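Probable starch synthase 4, chloroplastic/amyloplastic (Arabidopsis thaliana, PDB 6GNE) is a probable starch synthase of the GT-B glycosyltransferase class, a two-domain protein modelled here with adenosine-5'-diphosphate and bound glycans. Local coordinates at residues 215-218 with 219-223; 199-202 with 203-207; 457-460 with 461-465; 465-468 with 469-472. All coordinates share one frame; numbering follows the deposited sequence.

In the fold
The four contacts form two touching pairs on opposite sides of the chain's centre. Contact 1, on helix 215-222, and contact 2, in the loop 199-207 that precedes it, have centres about 10 Å apart and are joined by a probable hydrogen bond of 3.2 Å from K217 NZ to P201 O. This pair borders a bound glycan: I221 and F222 belong to its pocket, and the nearest atoms of the R203 side chain and a glucose are about 4 Å apart. Contacts 3 and 4 share D465, where helix 448-464 gives way to helix 466-477; their centres are about 9 Å apart. The centres of contacts 1 and 3 are about 48 Å apart.

Contact 1 (215-218 with 219-223); sequences PVKG and AIIFS. With GLC (alpha-D-glucopyranose), chain D.
F222 N donates to G218 O at 2.9 Å with an N-H...O angle of 163°, one of four successive i to i+4 backbone bonds in helix 215-222. The other three run from A219 N to P215 O, I220 N to V216 O and I221 N to K217 O. S223 has left helical geometry, yet its OG donates to A219 O (2.6 Å), in the carbonyl plane and on a lone pair, supplementing the weak backbone bond from S223 N to the same oxygen.

Apolar contacts follow the same spacing. K217 CG and I221 CD1 meet at 3.8 Å, the chains running alongside each other in one direction. V216 CG1 stands opposite the backbone N (chi1 173°), which brings this branch to I220 CD1 at 4.1 Å.

The F222 ring has G218 O at its edge, in plane, 3.1 Å from CD2. The glucose comes obliquely, its O5 nearest, 3.0 Å from CE1. Its O2 makes a weak hydrogen bond of 3.5 Å to I221 O.

W157, D158 and N224 complete this glycan pocket. The helix's closing turn therefore meets the sugar through oblique van der Waals contact of the F222 ring with the glucose ring oxygen and carbons, plus one weak polar link to the backbone.

Contact 2 (199-202 with 203-207); sequences NRPD and RMQDH
D202 and R203 extend together to one side of their turn and are joined by a salt bridge of 3.0 Å from R203 NH2 to D202 OD2. The planes of carboxylate and guanidinium stand 50° apart. NH2 meets OD2 on its syn side but out of the carboxylate plane, and the N-H...O angle is 133°, so the pairing is bent. D202 CG sits between its backbone N and carbonyl carbon, while bends at chi2 and chi3 bring the R203 chain round to it. R200 also lies alongside R203, its CD 4.0 Å from R203 NH2.

N199 and Q205 set their amides almost perpendicular, 84° apart. Q205 NE2 gives N199 OD1 a weak hydrogen bond of 3.4 Å and makes another weak one to G210 O, while Q205 OE1 lies 3.9 Å from P201 CG.

A type I beta turn, R200 to R203, underlies the arrangement. Its closing bond, R203 N to R200 O, is 2.8 Å, with the donor above the carbonyl plane, and Q205 N adds a weak bond to the same oxygen.

The segment leaves helix 195-198, whose Q197 and L198 are touched by R203. It runs on to strand 212-213, against which N199 (on V213) and D206 (on R212) pack.

Contact 3 (457-460 with 461-465); sequences RAFN and HYKKD
Helix 448-464 spans residues 457-464, with D465 ending it, and is held by regular i to i+4 bonds, the straightest from H461 N to R457 O at 2.9 Å and 173°, followed by Y462 N to A458 O, K463 N to F459 O and, last, K464 N to N460 O at 2.9 Å. F459 and K463, one turn apart, make the side-chain contact: K463 NZ lies 3.7 Å from F459 CD2, at the ring's edge and near its plane. The ammonium thus does not sit over the aromatic face; its hydrogen bond goes to L337 O beyond the segments. The lysine chain is extended until a bend at chi4 (90°) turns NZ, and K463 CG rests 3.4 Å from F459 O.

H461 presents its ring edge to the preceding turn. R457 O lies in the ring plane, 3.2 Å from H461 CD2, so the carbonyl that accepts the H461 backbone N-H also meets a ring carbon. The histidine's NE2 makes a weak hydrogen bond to D429, the aspartate that forms a salt bridge with R457 NH2; R457 NH1 pairs with D427.

Y462 has CG anti to its backbone N (chi1 176°), which carries the ring off this helix to an edge-to-face contact with W469 and a cation-pi contact with R308.

The chemistry is divided by direction: the backbone binds one turn to the next, while the polar ends of R457, H461 and K463 find their hydrogen-bonding or ionic partners elsewhere, tying this helix to the surrounding loops.

Contact 4 (465-468 with 469-472); sequences DEEK and WMRL
The first turns of helix 466-477 begin at D465, its N-cap residue, and W469 N bonds to D465 O at 3.0 Å, nearly straight. M470 N to E466 O, R471 N to E467 O and L472 N to K468 O continue the series.

The main side-chain interaction is the i to i+4 salt bridge between E467 and R471. R471 NE donates to E467 OE2 over 3.3 Å at 166°, a long but nearly straight bond. OE2 lies at the edge of the guanidinium, nearly in its plane, and uses its anti lone pair, the one away from OE1. The same E467 OE2 is 4.1 Å from R471 NH2, and OE1 does not touch the guanidinium, so this is a single-oxygen contact through NE and not a two-pronged pairing. The two flat groups are turned 61° from each other. A bend at chi2 turns the glutamate's carboxylate along the helix toward R471, one turn on, where OE2 also rests 3.6 Å from R471 CG.

W469 places CB 3.5 Å from E466 O, and its indole, with CG opposite the backbone N (chi1 -179°), is buried toward helix 448-464.

Charge is thus paired along an exposed flank of the helix, where solvent would be expected to weaken the attraction, while the buried indole joins the helix to its predecessor.

Contact 1 (215-218 with 219-223)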
loop_
_atom_site.group_PDB
_atom_site.type_symbol
_atom_site.label_atom_id
_atom_site.label_comp_id
_atom_site.label_asym_id
_atom_site.label_seq_id
_atom_site.Cartn_x
_atom_site.Cartn_y
_atom_site.Cartn_z
ATOM N N PRO A 215 -2.781 -19.507 1.560
ATOM C CA PRO A 215 -2.869 -18.720 2.789
ATOM C C PRO A 215 -3.969 -17.681 2.808
ATOM O O PRO A 215 -4.663 -17.553 3.804
ATOM C CB PRO A 215 -1.504 -18.075 2.874
ATOM C CG PRO A 215 -0.596 -19.076 2.256
ATOM C CD PRO A 215 -1.376 -19.668 1.132
ATOM N N VAL A 216 -4.125 -16.952 1.724
ATOM C CA VAL A 216 -5.165 -15.932 1.644
ATOM C C VAL A 216 -6.544 -16.578 1.717
ATOM O O VAL A 216 -7.431 -16.038 2.367
ATOM C CB VAL A 216 -5.006 -15.050 0.385
ATOM C CG1 VAL A 216 -6.190 -14.099 0.206
ATOM C CG2 VAL A 216 -3.722 -14.241 0.486
ATOM N N LYS A 217 -6.715 -17.738 1.097
ATOM C CA LYS A 217 -7.978 -18.474 1.212
ATOM C C LYS A 217 -8.296 -18.915 2.646
ATOM O O LYS A 217 -9.453 -18.868 3.082
ATOM C CB LYS A 217 -7.992 -19.704 0.317
ATOM C CG LYS A 217 -9.342 -20.375 0.374
ATOM C CD LYS A 217 -9.789 -21.037 -0.888
ATOM C CE LYS A 217 -9.467 -22.495 -0.920
ATOM N NZ LYS A 217 -10.565 -23.262 -1.563
ATOM N N GLY A 218 -7.271 -19.365 3.369
ATOM C CA GLY A 218 -7.412 -19.651 4.793
ATOM C C GLY A 218 -7.786 -18.443 5.620
ATOM O O GLY A 218 -8.553 -18.573 6.557
ATOM N N ALA A 219 -7.252 -17.273 5.292
ATOM C CA ALA A 219 -7.612 -16.058 6.028
ATOM C C ALA A 219 -9.013 -15.586 5.717
ATOM O O ALA A 219 -9.666 -15.034 6.590
ATOM C CB ALA A 219 -6.621 -14.966 5.781
ATOM N N ILE A 220 -9.495 -15.810 4.494
ATOM C CA ILE A 220 -10.875 -15.446 4.183
ATOM C C ILE A 220 -11.816 -16.309 5.025
ATOM O O ILE A 220 -12.788 -15.836 5.575
ATOM C CB ILE A 220 -11.200 -15.557 2.692
ATOM C CG1 ILE A 220 -10.451 -14.479 1.883
ATOM C CG2 ILE A 220 -12.708 -15.464 2.431
ATOM C CD1 ILE A 220 -10.190 -14.866 0.425
ATOM N N ILE A 221 -11.498 -17.586 5.127
ATOM C CA ILE A 221 -12.351 -18.547 5.831
ATOM C C ILE A 221 -12.338 -18.357 7.345
ATOM O O ILE A 221 -13.362 -18.261 7.981
ATOM C CB ILE A 221 -11.988 -19.978 5.402
ATOM C CG1 ILE A 221 -12.381 -20.139 3.907
ATOM C CG2 ILE A 221 -12.717 -21.028 6.242
ATOM C CD1 ILE A 221 -11.732 -21.311 3.236
ATOM N N PHE A 222 -11.154 -18.266 7.911
ATOM C CA PHE A 222 -10.982 -18.219 9.373
ATOM C C PHE A 222 -11.142 -16.853 10.044
ATOM O O PHE A 222 -11.124 -16.782 11.253
ATOM C CB PHE A 222 -9.630 -18.856 9.753
ATOM C CG PHE A 222 -9.627 -20.341 9.618
ATOM C CD1 PHE A 222 -9.962 -21.126 10.706
ATOM C CD2 PHE A 222 -9.325 -20.977 8.412
ATOM C CE1 PHE A 222 -9.980 -22.516 10.615
ATOM C CE2 PHE A 222 -9.385 -22.360 8.305
ATOM C CZ PHE A 222 -9.701 -23.125 9.416
ATOM N N SER A 223 -11.288 -15.770 9.297
ATOM C CA SER A 223 -11.358 -14.446 9.899
ATOM C C SER A 223 -12.798 -14.082 10.128
ATOM O O SER A 223 -13.646 -14.494 9.380
ATOM C CB SER A 223 -10.678 -13.426 9.002
ATOM O OG SER A 223 -9.312 -13.778 8.813
HETATM C C1 GLC D . -13.150 -20.878 12.240
HETATM C C2 GLC D . -13.813 -20.606 10.885
HETATM C C3 GLC D . -14.606 -21.814 10.391
HETATM C C4 GLC D . -13.645 -23.009 10.391
HETATM C C5 GLC D . -13.256 -23.263 11.860
HETATM C C6 GLC D . -12.450 -24.542 12.108
HETATM O O2 GLC D . -14.668 -19.469 10.938
HETATM O O3 GLC D . -15.157 -21.596 9.085
HETATM O O4 GLC D . -14.175 -24.158 9.704
HETATM O O5 GLC D . -12.479 -22.136 12.288
HETATM O O6 GLC D . -11.624 -24.432 13.284
#

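Contact 2 (199-202 with 203-207)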
loop_
_atom_site.group_PDB
_atom_site.type_symbol
_atom_site.label_atom_id
_atom_site.label_comp_id
_atom_site.label_asym_id
_atom_site.label_seq_id
_atom_site.Cartn_x
_atom_site.Cartn_y
_atom_site.Cartn_z
ATOM N N ASN A 199 -5.715 -28.949 4.526
ATOM C CA ASN A 199 -5.643 -29.197 3.080
ATOM C C ASN A 199 -6.930 -29.919 2.621
ATOM O O ASN A 199 -6.880 -31.061 2.192
ATOM C CB ASN A 199 -4.369 -29.977 2.713
ATOM C CG ASN A 199 -4.109 -30.031 1.227
ATOM O OD1 ASN A 199 -4.833 -29.455 0.442
ATOM N ND2 ASN A 199 -3.069 -30.745 0.835
ATOM N N ARG A 200 -8.067 -29.226 2.745
ATOM C CA ARG A 200 -9.386 -29.667 2.289
ATOM C C ARG A 200 -10.041 -28.530 1.504
ATOM O O ARG A 200 -9.796 -27.350 1.821
ATOM C CB ARG A 200 -10.257 -30.033 3.490
ATOM C CG ARG A 200 -9.660 -31.176 4.295
ATOM C CD ARG A 200 -10.668 -31.945 5.122
ATOM N NE ARG A 200 -9.960 -32.987 5.872
ATOM C CZ ARG A 200 -9.642 -34.208 5.404
ATOM N NH1 ARG A 200 -8.987 -35.055 6.196
ATOM N NH2 ARG A 200 -9.962 -34.599 4.158
ATOM N N PRO A 201 -10.877 -28.852 0.483
ATOM C CA PRO A 201 -11.419 -27.764 -0.397
ATOM C C PRO A 201 -12.228 -26.683 0.364
ATOM O O PRO A 201 -12.081 -25.482 0.093
ATOM C CB PRO A 201 -12.276 -28.503 -1.434
ATOM C CG PRO A 201 -12.249 -29.954 -1.066
ATOM C CD PRO A 201 -11.447 -30.179 0.180
ATOM N N ASP A 202 -13.016 -27.118 1.348
ATOM C CA ASP A 202 -13.703 -26.202 2.283
ATOM C C ASP A 202 -12.789 -25.428 3.262
ATOM O O ASP A 202 -13.294 -24.641 4.059
ATOM C CB ASP A 202 -14.812 -26.939 3.063
ATOM C CG ASP A 202 -14.275 -28.077 3.948
ATOM O OD1 ASP A 202 -13.690 -29.041 3.411
ATOM O OD2 ASP A 202 -14.458 -28.027 5.177
ATOM N N ARG A 203 -11.473 -25.650 3.199
ATOM C CA ARG A 203 -10.482 -24.937 4.041
ATOM C C ARG A 203 -9.391 -24.245 3.183
ATOM O O ARG A 203 -9.703 -23.279 2.494
ATOM C CB ARG A 203 -9.879 -25.893 5.092
ATOM C CG ARG A 203 -10.362 -25.715 6.514
ATOM C CD ARG A 203 -11.749 -26.275 6.823
ATOM N NE ARG A 203 -11.714 -27.091 8.074
ATOM C CZ ARG A 203 -12.066 -28.388 8.207
ATOM N NH1 ARG A 203 -11.932 -28.974 9.389
ATOM N NH2 ARG A 203 -12.572 -29.104 7.192
ATOM N N MET A 204 -8.141 -24.729 3.172
ATOM C CA MET A 204 -7.024 -23.963 2.616
ATOM C C MET A 204 -6.415 -24.554 1.339
ATOM O O MET A 204 -5.442 -24.015 0.835
ATOM C CB MET A 204 -5.915 -23.833 3.654
ATOM C CG MET A 204 -6.262 -23.009 4.869
ATOM S SD MET A 204 -4.814 -22.873 5.974
ATOM C CE MET A 204 -3.676 -21.976 4.898
ATOM N N GLN A 205 -6.952 -25.665 0.826
ATOM C CA GLN A 205 -6.486 -26.223 -0.452
ATOM C C GLN A 205 -6.655 -25.175 -1.556
ATOM O O GLN A 205 -7.721 -24.590 -1.661
ATOM C CB GLN A 205 -7.298 -27.464 -0.831
ATOM C CG GLN A 205 -6.829 -28.172 -2.099
ATOM C CD GLN A 205 -7.537 -29.497 -2.318
ATOM O OE1 GLN A 205 -8.710 -29.547 -2.737
ATOM N NE2 GLN A 205 -6.829 -30.586 -2.026
ATOM N N ASP A 206 -5.631 -24.958 -2.382
ATOM C CA ASP A 206 -5.736 -24.020 -3.498
ATOM C C ASP A 206 -6.966 -24.350 -4.394
ATOM O O ASP A 206 -7.588 -25.422 -4.304
ATOM C CB ASP A 206 -4.392 -23.871 -4.251
ATOM C CG ASP A 206 -4.391 -22.662 -5.193
ATOM O OD1 ASP A 206 -4.908 -21.600 -4.794
ATOM O OD2 ASP A 206 -3.975 -22.821 -6.355
ATOM N N HIS A 207 -7.388 -23.350 -5.136
ATOM C CA HIS A 207 -8.546 -23.447 -6.015
ATOM C C HIS A 207 -8.218 -24.220 -7.280
ATOM O O HIS A 207 -9.110 -24.860 -7.816
ATOM C CB HIS A 207 -9.074 -22.023 -6.325
ATOM C CG HIS A 207 -8.000 -21.001 -6.595
ATOM N ND1 HIS A 207 -7.302 -20.950 -7.787
ATOM C CD2 HIS A 207 -7.499 -19.996 -5.823
ATOM C CE1 HIS A 207 -6.420 -19.963 -7.736
ATOM N NE2 HIS A 207 -6.524 -19.365 -6.559
#

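Contact 3 (457-460 with 461-465)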
loop_
_atom_site.group_PDB
_atom_site.type_symbol
_atom_site.label_atom_id
_atom_site.label_comp_id
_atom_site.label_asym_id
_atom_site.label_seq_id
_atom_site.Cartn_x
_atom_site.Cartn_y
_atom_site.Cartn_z
ATOM N N ARG A 457 -6.455 16.269 -23.306
ATOM C CA ARG A 457 -7.390 17.154 -22.598
ATOM C C ARG A 457 -6.749 17.803 -21.402
ATOM O O ARG A 457 -6.962 18.958 -21.151
ATOM C CB ARG A 457 -8.687 16.443 -22.209
ATOM C CG ARG A 457 -9.529 16.061 -23.423
ATOM C CD ARG A 457 -10.824 15.349 -23.066
ATOM N NE ARG A 457 -10.618 14.022 -22.474
ATOM C CZ ARG A 457 -10.763 13.719 -21.179
ATOM N NH1 ARG A 457 -10.517 12.496 -20.775
ATOM N NH2 ARG A 457 -11.182 14.617 -20.277
ATOM N N ALA A 458 -5.910 17.079 -20.691
ATOM C CA ALA A 458 -5.235 17.617 -19.535
ATOM C C ALA A 458 -4.275 18.737 -19.936
ATOM O O ALA A 458 -4.256 19.792 -19.300
ATOM C CB ALA A 458 -4.508 16.522 -18.787
ATOM N N PHE A 459 -3.512 18.531 -21.003
ATOM C CA PHE A 459 -2.614 19.580 -21.535
ATOM C C PHE A 459 -3.361 20.797 -22.042
ATOM O O PHE A 459 -2.951 21.909 -21.777
ATOM C CB PHE A 459 -1.680 19.054 -22.632
ATOM C CG PHE A 459 -0.421 18.427 -22.096
ATOM C CD1 PHE A 459 -0.478 17.434 -21.125
ATOM C CD2 PHE A 459 0.814 18.837 -22.560
ATOM C CE1 PHE A 459 0.671 16.871 -20.627
ATOM C CE2 PHE A 459 1.977 18.275 -22.082
ATOM C CZ PHE A 459 1.904 17.285 -21.110
ATOM N N ASN A 460 -4.467 20.574 -22.746
ATOM C CA ASN A 460 -5.389 21.659 -23.170
ATOM C C ASN A 460 -5.901 22.472 -21.983
ATOM O O ASN A 460 -5.773 23.696 -21.984
ATOM C CB ASN A 460 -6.596 21.112 -23.974
ATOM C CG ASN A 460 -6.235 20.741 -25.430
ATOM O OD1 ASN A 460 -5.058 20.784 -25.867
ATOM N ND2 ASN A 460 -7.260 20.349 -26.188
ATOM N N HIS A 461 -6.477 21.798 -20.985
ATOM C CA HIS A 461 -6.988 22.468 -19.777
ATOM C C HIS A 461 -5.889 23.286 -19.080
ATOM O O HIS A 461 -6.119 24.435 -18.732
ATOM C CB HIS A 461 -7.638 21.478 -18.802
ATOM C CG HIS A 461 -9.072 21.163 -19.113
ATOM N ND1 HIS A 461 -10.125 21.801 -18.490
ATOM C CD2 HIS A 461 -9.634 20.275 -19.985
ATOM C CE1 HIS A 461 -11.273 21.312 -18.962
ATOM N NE2 HIS A 461 -11.006 20.381 -19.866
ATOM N N TYR A 462 -4.693 22.710 -18.931
ATOM C CA TYR A 462 -3.575 23.391 -18.288
ATOM C C TYR A 462 -3.168 24.650 -19.055
ATOM O O TYR A 462 -3.030 25.701 -18.463
ATOM C CB TYR A 462 -2.374 22.433 -18.120
ATOM C CG TYR A 462 -1.135 23.084 -17.543
ATOM C CD1 TYR A 462 -0.202 23.714 -18.366
ATOM C CD2 TYR A 462 -0.896 23.094 -16.158
ATOM C CE1 TYR A 462 0.929 24.316 -17.834
ATOM C CE2 TYR A 462 0.245 23.693 -15.618
ATOM C CZ TYR A 462 1.144 24.309 -16.462
ATOM O OH TYR A 462 2.261 24.920 -15.959
ATOM N N LYS A 463 -2.986 24.531 -20.367
ATOM C CA LYS A 463 -2.498 25.621 -21.223
ATOM C C LYS A 463 -3.514 26.724 -21.524
ATOM O O LYS A 463 -3.128 27.871 -21.589
ATOM C CB LYS A 463 -2.025 25.076 -22.576
ATOM C CG LYS A 463 -0.680 24.356 -22.598
ATOM C CD LYS A 463 -0.147 24.276 -24.027
ATOM C CE LYS A 463 1.164 23.487 -24.105
ATOM N NZ LYS A 463 0.888 22.041 -24.329
ATOM N N LYS A 464 -4.787 26.396 -21.758
ATOM C CA LYS A 464 -5.725 27.375 -22.371
ATOM C C LYS A 464 -6.261 28.429 -21.361
ATOM O O LYS A 464 -6.522 29.569 -21.748
ATOM C CB LYS A 464 -6.874 26.683 -23.163
ATOM C CG LYS A 464 -8.272 26.658 -22.481
ATOM C CD LYS A 464 -9.275 25.607 -23.025
ATOM C CE LYS A 464 -10.039 26.008 -24.317
ATOM N NZ LYS A 464 -11.289 26.815 -24.108
ATOM N N ASP A 465 -6.419 28.050 -20.088
ATOM C CA ASP A 465 -7.008 28.915 -19.081
ATOM C C ASP A 465 -6.351 28.714 -17.697
ATOM O O ASP A 465 -6.753 27.872 -16.891
ATOM C CB ASP A 465 -8.522 28.689 -19.056
ATOM C CG ASP A 465 -9.297 29.793 -18.284
ATOM O OD1 ASP A 465 -8.689 30.795 -17.831
ATOM O OD2 ASP A 465 -10.542 29.643 -18.146
#

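Contact 4 (465-468 with 469-472)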
loop_
_atom_site.group_PDB
_atom_site.type_symbol
_atom_site.label_atom_id
_atom_site.label_comp_id
_atom_site.label_asym_id
_atom_site.label_seq_id
_atom_site.Cartn_x
_atom_site.Cartn_y
_atom_site.Cartn_z
ATOM N N ASP A 465 -6.419 28.050 -20.088
ATOM C CA ASP A 465 -7.008 28.915 -19.081
ATOM C C ASP A 465 -6.351 28.714 -17.697
ATOM O O ASP A 465 -6.753 27.872 -16.891
ATOM C CB ASP A 465 -8.522 28.689 -19.056
ATOM C CG ASP A 465 -9.297 29.793 -18.284
ATOM O OD1 ASP A 465 -8.689 30.795 -17.831
ATOM O OD2 ASP A 465 -10.542 29.643 -18.146
ATOM N N GLU A 466 -5.332 29.518 -17.438
ATOM C CA GLU A 466 -4.527 29.376 -16.240
ATOM C C GLU A 466 -5.299 29.517 -14.925
ATOM O O GLU A 466 -5.003 28.800 -13.969
ATOM C CB GLU A 466 -3.391 30.381 -16.283
ATOM C CG GLU A 466 -2.500 30.382 -15.041
ATOM C CD GLU A 466 -1.182 31.083 -15.217
ATOM O OE1 GLU A 466 -0.893 31.589 -16.330
ATOM O OE2 GLU A 466 -0.433 31.076 -14.214
ATOM N N GLU A 467 -6.258 30.430 -14.869
ATOM C CA GLU A 467 -7.040 30.664 -13.653
ATOM C C GLU A 467 -8.118 29.592 -13.420
ATOM O O GLU A 467 -8.422 29.276 -12.284
ATOM C CB GLU A 467 -7.619 32.119 -13.624
ATOM C CG GLU A 467 -8.889 32.406 -12.797
ATOM C CD GLU A 467 -8.730 32.235 -11.286
ATOM O OE1 GLU A 467 -7.657 32.567 -10.775
ATOM O OE2 GLU A 467 -9.665 31.752 -10.617
ATOM N N LYS A 468 -8.680 29.042 -14.489
ATOM C CA LYS A 468 -9.619 27.912 -14.383
ATOM C C LYS A 468 -8.887 26.679 -13.840
ATOM O O LYS A 468 -9.410 25.918 -13.006
ATOM C CB LYS A 468 -10.232 27.582 -15.753
ATOM C CG LYS A 468 -11.758 27.541 -15.802
ATOM C CD LYS A 468 -12.274 26.742 -17.025
ATOM C CE LYS A 468 -13.715 26.226 -16.877
ATOM N NZ LYS A 468 -13.830 24.785 -17.285
ATOM N N TRP A 469 -7.671 26.496 -14.338
ATOM C CA TRP A 469 -6.776 25.471 -13.861
ATOM C C TRP A 469 -6.426 25.632 -12.392
ATOM O O TRP A 469 -6.372 24.641 -11.650
ATOM C CB TRP A 469 -5.494 25.456 -14.690
ATOM C CG TRP A 469 -4.564 24.399 -14.235
ATOM C CD1 TRP A 469 -3.502 24.534 -13.379
ATOM C CD2 TRP A 469 -4.637 23.029 -14.587
ATOM N NE1 TRP A 469 -2.923 23.316 -13.167
ATOM C CE2 TRP A 469 -3.596 22.369 -13.904
ATOM C CE3 TRP A 469 -5.479 22.291 -15.424
ATOM C CZ2 TRP A 469 -3.349 20.995 -14.056
ATOM C CZ3 TRP A 469 -5.253 20.930 -15.560
ATOM C CH2 TRP A 469 -4.166 20.292 -14.887
ATOM N N MET A 470 -6.154 26.865 -11.987
ATOM C CA MET A 470 -5.773 27.166 -10.602
ATOM C C MET A 470 -6.924 26.846 -9.622
ATOM O O MET A 470 -6.680 26.414 -8.492
ATOM C CB MET A 470 -5.344 28.637 -10.494
ATOM C CG MET A 470 -4.300 28.943 -9.448
ATOM S SD MET A 470 -3.914 30.699 -9.494
ATOM C CE MET A 470 -3.528 30.999 -7.745
ATOM N N ARG A 471 -8.165 27.024 -10.086
ATOM C CA ARG A 471 -9.330 26.626 -9.305
ATOM C C ARG A 471 -9.426 25.132 -9.130
ATOM O O ARG A 471 -9.826 24.673 -8.071
ATOM C CB ARG A 471 -10.625 27.132 -9.943
ATOM C CG ARG A 471 -10.996 28.537 -9.576
ATOM C CD ARG A 471 -12.415 28.815 -10.017
ATOM N NE ARG A 471 -12.520 30.156 -10.570
ATOM C CZ ARG A 471 -13.672 30.766 -10.857
ATOM N NH1 ARG A 471 -14.850 30.141 -10.643
ATOM N NH2 ARG A 471 -13.644 32.025 -11.330
ATOM N N LEU A 472 -9.088 24.394 -10.185
ATOM C CA LEU A 472 -9.088 22.949 -10.145
ATOM C C LEU A 472 -8.055 22.447 -9.119
ATOM O O LEU A 472 -8.371 21.523 -8.331
ATOM C CB LEU A 472 -8.816 22.355 -11.543
ATOM C CG LEU A 472 -8.805 20.828 -11.633
ATOM C CD1 LEU A 472 -10.115 20.196 -11.146
ATOM C CD2 LEU A 472 -8.547 20.419 -13.075
#